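Local coordinates for protein transcriptional regulator, MarR family (Neisseria meningitidis serogroup B, PDB 3G3Z) that probably binds DNA as a dimeric MarR-family transcription factor and regulates gene expression, at residues W23-F34 and Y98-F109. Residues are numbered along the deposited sequence; the frame is centred on the assembly and turned at random.
Sequences WIGQQDLNYNLF and YAAPLTESAQEF
In this MarR-family fold the end of helix 5-25, the turn after it and the start of helix 31-43 pack against helix 93-117, the long helix that follows the wing strands, and Trp-23 and Phe-109 stack face to face at one end of the contact. The five-membered ring of Trp-23 lies over the phenyl ring, centroids 3.8 Å apart and planes 17° apart, with CD1 above the middle of the Phe-109 ring. The indole extends to helix 93-117 because chi1 of 178° swings CG opposite the backbone N, and its CH2 lies 3.6 Å from Ala-106 CB. A water takes the indole N-H, 2.9 Å from Trp-23 NE1, and donates to Ser-105 O, so the polar edge of this buried ring is tied to the helix backbone. Gln-27 folds back over the other indole face, bent at chi2 (-48°). Its NE2 gives Trp-23 O a nearly straight bond of 2.9 Å, while OE1 lies 2.9 Å from Ser-105 OG, a hydroxyl that also has Pro-101 O and Leu-102 O as possible acceptors. Farther along, Leu-102 sets its two methyls among Gln-27, Leu-29 and Phe-34: CD1 rests 3.7 Å from Gln-27 CG, and CD2 sits 3.9 Å from Phe-34 CD1 and meets Leu-29 tip to tip. Ile-140 of the second subunit packs on Trp-23 and Thr-139 of that subunit on Phe-109, placing the stack beside the dimer interface. The chemistry is mainly apolar; stack and water bridge orient the indole, while Gln-27 ties the end of helix 5-25 to Ser-105.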
loop_
_atom_site.group_PDB
_atom_site.type_symbol
_atom_site.label_atom_id
_atom_site.label_comp_id
_atom_site.label_asym_id
_atom_site.label_seq_id
_atom_site.Cartn_x
_atom_site.Cartn_y
_atom_site.Cartn_z
ATOM N N TRP A 23 -1.987 8.317 8.550
ATOM C CA TRP A 23 -3.151 9.095 8.961
ATOM C C TRP A 23 -4.075 8.270 9.868
ATOM O O TRP A 23 -4.493 8.744 10.921
ATOM C CB TRP A 23 -3.935 9.637 7.760
ATOM C CG TRP A 23 -5.132 10.365 8.211
ATOM C CD1 TRP A 23 -5.192 11.662 8.636
ATOM C CD2 TRP A 23 -6.455 9.833 8.360
ATOM N NE1 TRP A 23 -6.475 11.978 9.009
ATOM C CE2 TRP A 23 -7.267 10.871 8.858
ATOM C CE3 TRP A 23 -7.030 8.581 8.119
ATOM C CZ2 TRP A 23 -8.628 10.694 9.115
ATOM C CZ3 TRP A 23 -8.377 8.408 8.371
ATOM C CH2 TRP A 23 -9.159 9.453 8.861
ATOM N N ILE A 24 -4.386 7.043 9.454
ATOM C CA ILE A 24 -5.208 6.137 10.252
ATOM C C ILE A 24 -4.608 5.977 11.651
ATOM O O ILE A 24 -5.337 5.995 12.651
ATOM C CB ILE A 24 -5.369 4.736 9.584
ATOM C CG1 ILE A 24 -6.220 4.837 8.308
ATOM C CG2 ILE A 24 -5.994 3.751 10.558
ATOM C CD1 ILE A 24 -6.413 3.509 7.523
ATOM N N GLY A 25 -3.281 5.841 11.710
ATOM C CA GLY A 25 -2.575 5.641 12.977
ATOM C C GLY A 25 -2.687 6.846 13.893
ATOM O O GLY A 25 -2.660 6.702 15.114
ATOM N N GLN A 26 -2.814 8.034 13.294
ATOM C CA GLN A 26 -2.991 9.289 14.033
ATOM C C GLN A 26 -4.382 9.429 14.644
ATOM O O GLN A 26 -4.623 10.361 15.428
ATOM C CB GLN A 26 -2.663 10.515 13.161
ATOM C CG GLN A 26 -1.194 10.609 12.720
ATOM C CD GLN A 26 -0.215 10.566 13.887
ATOM O OE1 GLN A 26 -0.084 11.528 14.648
ATOM N NE2 GLN A 26 0.467 9.443 14.039
ATOM N N GLN A 27 -5.290 8.522 14.275
ATOM C CA GLN A 27 -6.597 8.412 14.934
ATOM C C GLN A 27 -6.504 7.396 16.076
ATOM O O GLN A 27 -7.500 7.089 16.724
ATOM C CB GLN A 27 -7.719 8.020 13.950
ATOM C CG GLN A 27 -7.664 8.709 12.569
ATOM C CD GLN A 27 -7.452 10.218 12.637
ATOM O OE1 GLN A 27 -8.309 10.960 13.125
ATOM N NE2 GLN A 27 -6.318 10.680 12.113
ATOM N N ASP A 28 -5.288 6.900 16.313
ATOM C CA ASP A 28 -5.000 5.887 17.334
ATOM C C ASP A 28 -5.595 4.524 16.968
ATOM O O ASP A 28 -5.876 3.683 17.832
ATOM C CB ASP A 28 -5.403 6.370 18.739
ATOM C CG ASP A 28 -4.365 7.302 19.356
ATOM O OD1 ASP A 28 -3.317 7.541 18.721
ATOM O OD2 ASP A 28 -4.588 7.787 20.485
ATOM N N LEU A 29 -5.738 4.304 15.659
ATOM C CA LEU A 29 -6.278 3.052 15.145
ATOM C C LEU A 29 -5.290 2.382 14.196
ATOM O O LEU A 29 -4.120 2.769 14.104
ATOM C CB LEU A 29 -7.650 3.296 14.468
ATOM C CG LEU A 29 -8.782 3.738 15.407
ATOM C CD1 LEU A 29 -9.921 4.395 14.643
ATOM C CD2 LEU A 29 -9.308 2.571 16.245
ATOM N N ASN A 30 -5.755 1.342 13.522
ATOM C CA ASN A 30 -4.968 0.729 12.473
ATOM C C ASN A 30 -5.878 0.416 11.290
ATOM O O ASN A 30 -7.112 0.585 11.377
ATOM C CB ASN A 30 -4.199 -0.496 12.983
ATOM C CG ASN A 30 -5.105 -1.616 13.457
ATOM O OD1 ASN A 30 -6.276 -1.693 13.086
ATOM N ND2 ASN A 30 -4.559 -2.502 14.279
ATOM N N TYR A 31 -5.263 -0.010 10.191
ATOM C CA TYR A 31 -5.964 -0.232 8.934
ATOM C C TYR A 31 -7.099 -1.235 9.094
ATOM O O TYR A 31 -8.211 -0.986 8.654
ATOM C CB TYR A 31 -4.970 -0.694 7.862
ATOM C CG TYR A 31 -5.572 -0.847 6.491
ATOM C CD1 TYR A 31 -6.026 -2.092 6.049
ATOM C CD2 TYR A 31 -5.692 0.243 5.638
ATOM C CE1 TYR A 31 -6.600 -2.244 4.802
ATOM C CE2 TYR A 31 -6.263 0.103 4.378
ATOM C CZ TYR A 31 -6.699 -1.156 3.963
ATOM O OH TYR A 31 -7.254 -1.321 2.722
ATOM N N ASN A 32 -6.809 -2.360 9.740
ATOM C CA ASN A 32 -7.803 -3.412 9.935
ATOM C C ASN A 32 -9.041 -2.933 10.706
ATOM O O ASN A 32 -10.158 -3.235 10.320
ATOM C CB ASN A 32 -7.163 -4.629 10.627
ATOM C CG ASN A 32 -5.986 -5.199 9.848
ATOM O OD1 ASN A 32 -5.136 -5.906 10.407
ATOM N ND2 ASN A 32 -5.936 -4.912 8.554
ATOM N N LEU A 33 -8.836 -2.191 11.793
ATOM C CA LEU A 33 -9.935 -1.632 12.585
ATOM C C LEU A 33 -10.709 -0.575 11.814
ATOM O O LEU A 33 -11.948 -0.519 11.870
ATOM C CB LEU A 33 -9.383 -0.998 13.870
ATOM C CG LEU A 33 -9.088 -1.950 15.021
ATOM C CD1 LEU A 33 -8.070 -1.320 15.968
ATOM C CD2 LEU A 33 -10.394 -2.311 15.745
ATOM N N PHE A 34 -9.964 0.285 11.125
ATOM C CA PHE A 34 -10.535 1.325 10.277
ATOM C C PHE A 34 -11.448 0.737 9.219
ATOM O O PHE A 34 -12.572 1.217 9.009
ATOM C CB PHE A 34 -9.418 2.138 9.617
ATOM C CG PHE A 34 -9.919 3.221 8.727
ATOM C CD1 PHE A 34 -10.396 4.417 9.266
ATOM C CD2 PHE A 34 -9.943 3.048 7.349
ATOM C CE1 PHE A 34 -10.882 5.429 8.442
ATOM C CE2 PHE A 34 -10.427 4.063 6.517
ATOM C CZ PHE A 34 -10.893 5.247 7.068
ATOM N N TYR A 98 -18.798 6.026 19.270
ATOM C CA TYR A 98 -17.368 5.708 19.099
ATOM C C TYR A 98 -16.849 6.116 17.712
ATOM O O TYR A 98 -15.788 6.739 17.598
ATOM C CB TYR A 98 -17.149 4.216 19.365
ATOM C CG TYR A 98 -15.719 3.710 19.367
ATOM C CD1 TYR A 98 -15.118 3.283 18.188
ATOM C CD2 TYR A 98 -14.991 3.598 20.557
ATOM C CE1 TYR A 98 -13.824 2.770 18.179
ATOM C CE2 TYR A 98 -13.688 3.097 20.557
ATOM C CZ TYR A 98 -13.113 2.683 19.354
ATOM O OH TYR A 98 -11.825 2.193 19.305
ATOM N N ALA A 99 -17.609 5.797 16.665
ATOM C CA ALA A 99 -17.173 6.059 15.283
ATOM C C ALA A 99 -17.321 7.510 14.818
ATOM O O ALA A 99 -16.625 7.929 13.893
ATOM C CB ALA A 99 -17.863 5.117 14.303
ATOM N N ALA A 100 -18.210 8.268 15.462
ATOM C CA ALA A 100 -18.494 9.649 15.061
ATOM C C ALA A 100 -17.250 10.522 14.841
ATOM O O ALA A 100 -17.102 11.089 13.758
ATOM C CB ALA A 100 -19.476 10.315 16.029
ATOM N N PRO A 101 -16.339 10.609 15.842
ATOM C CA PRO A 101 -15.116 11.430 15.687
ATOM C C PRO A 101 -14.217 10.954 14.559
ATOM O O PRO A 101 -13.506 11.759 13.959
ATOM C CB PRO A 101 -14.375 11.248 17.021
ATOM C CG PRO A 101 -15.350 10.621 17.957
ATOM C CD PRO A 101 -16.359 9.896 17.135
ATOM N N LEU A 102 -14.245 9.649 14.280
ATOM C CA LEU A 102 -13.450 9.081 13.198
ATOM C C LEU A 102 -13.972 9.509 11.838
ATOM O O LEU A 102 -13.194 9.911 10.981
ATOM C CB LEU A 102 -13.378 7.549 13.287
ATOM C CG LEU A 102 -12.592 6.880 12.160
ATOM C CD1 LEU A 102 -11.096 7.289 12.258
ATOM C CD2 LEU A 102 -12.753 5.363 12.200
ATOM N N THR A 103 -15.286 9.427 11.633
ATOM C CA THR A 103 -15.859 9.882 10.365
ATOM C C THR A 103 -15.621 11.373 10.177
ATOM O O THR A 103 -15.356 11.835 9.064
ATOM C CB THR A 103 -17.357 9.590 10.263
ATOM O OG1 THR A 103 -18.040 10.219 11.355
ATOM C CG2 THR A 103 -17.593 8.093 10.304
ATOM N N GLU A 104 -15.686 12.122 11.271
ATOM C CA GLU A 104 -15.483 13.564 11.187
ATOM C C GLU A 104 -14.059 13.934 10.784
ATOM O O GLU A 104 -13.862 14.760 9.898
ATOM C CB GLU A 104 -15.893 14.253 12.486
ATOM C CG GLU A 104 -17.386 14.391 12.624
ATOM C CD GLU A 104 -17.800 14.798 14.024
ATOM O OE1 GLU A 104 -17.375 15.886 14.476
ATOM O OE2 GLU A 104 -18.553 14.033 14.668
ATOM N N SER A 105 -13.069 13.319 11.430
ATOM C CA SER A 105 -11.669 13.566 11.078
ATOM C C SER A 105 -11.345 13.083 9.671
ATOM O O SER A 105 -10.552 13.716 8.973
ATOM C CB SER A 105 -10.703 12.951 12.093
ATOM O OG SER A 105 -11.045 11.616 12.367
ATOM N N ALA A 106 -11.966 11.975 9.261
ATOM C CA ALA A 106 -11.821 11.457 7.892
ATOM C C ALA A 106 -12.361 12.438 6.869
ATOM O O ALA A 106 -11.716 12.685 5.844
ATOM C CB ALA A 106 -12.510 10.118 7.747
ATOM N N GLN A 107 -13.535 12.999 7.162
ATOM C CA GLN A 107 -14.168 13.979 6.292
ATOM C C GLN A 107 -13.351 15.276 6.273
ATOM O O GLN A 107 -13.204 15.910 5.234
ATOM C CB GLN A 107 -15.621 14.226 6.720
ATOM C CG GLN A 107 -16.405 15.173 5.793
ATOM C CD GLN A 107 -16.464 14.693 4.351
ATOM O OE1 GLN A 107 -16.725 13.519 4.081
ATOM N NE2 GLN A 107 -16.245 15.607 3.418
ATOM N N GLU A 108 -12.783 15.637 7.421
ATOM C CA GLU A 108 -11.891 16.784 7.495
ATOM C C GLU A 108 -10.607 16.578 6.683
ATOM O O GLU A 108 -10.217 17.454 5.909
ATOM C CB GLU A 108 -11.564 17.101 8.944
ATOM C CG GLU A 108 -10.865 18.418 9.115
ATOM C CD GLU A 108 -10.228 18.557 10.475
ATOM O OE1 GLU A 108 -10.835 18.100 11.472
ATOM O OE2 GLU A 108 -9.117 19.123 10.541
ATOM N N PHE A 109 -9.950 15.431 6.870
ATOM C CA PHE A 109 -8.761 15.062 6.073
ATOM C C PHE A 109 -9.065 15.072 4.580
ATOM O O PHE A 109 -8.287 15.590 3.781
ATOM C CB PHE A 109 -8.244 13.676 6.486
ATOM C CG PHE A 109 -6.847 13.363 5.990
ATOM C CD1 PHE A 109 -5.766 14.162 6.351
ATOM C CD2 PHE A 109 -6.612 12.254 5.205
ATOM C CE1 PHE A 109 -4.485 13.881 5.919
ATOM C CE2 PHE A 109 -5.317 11.938 4.766
ATOM C CZ PHE A 109 -4.251 12.759 5.121
HETATM O O HOH W 1 -7.813 14.458 9.859
#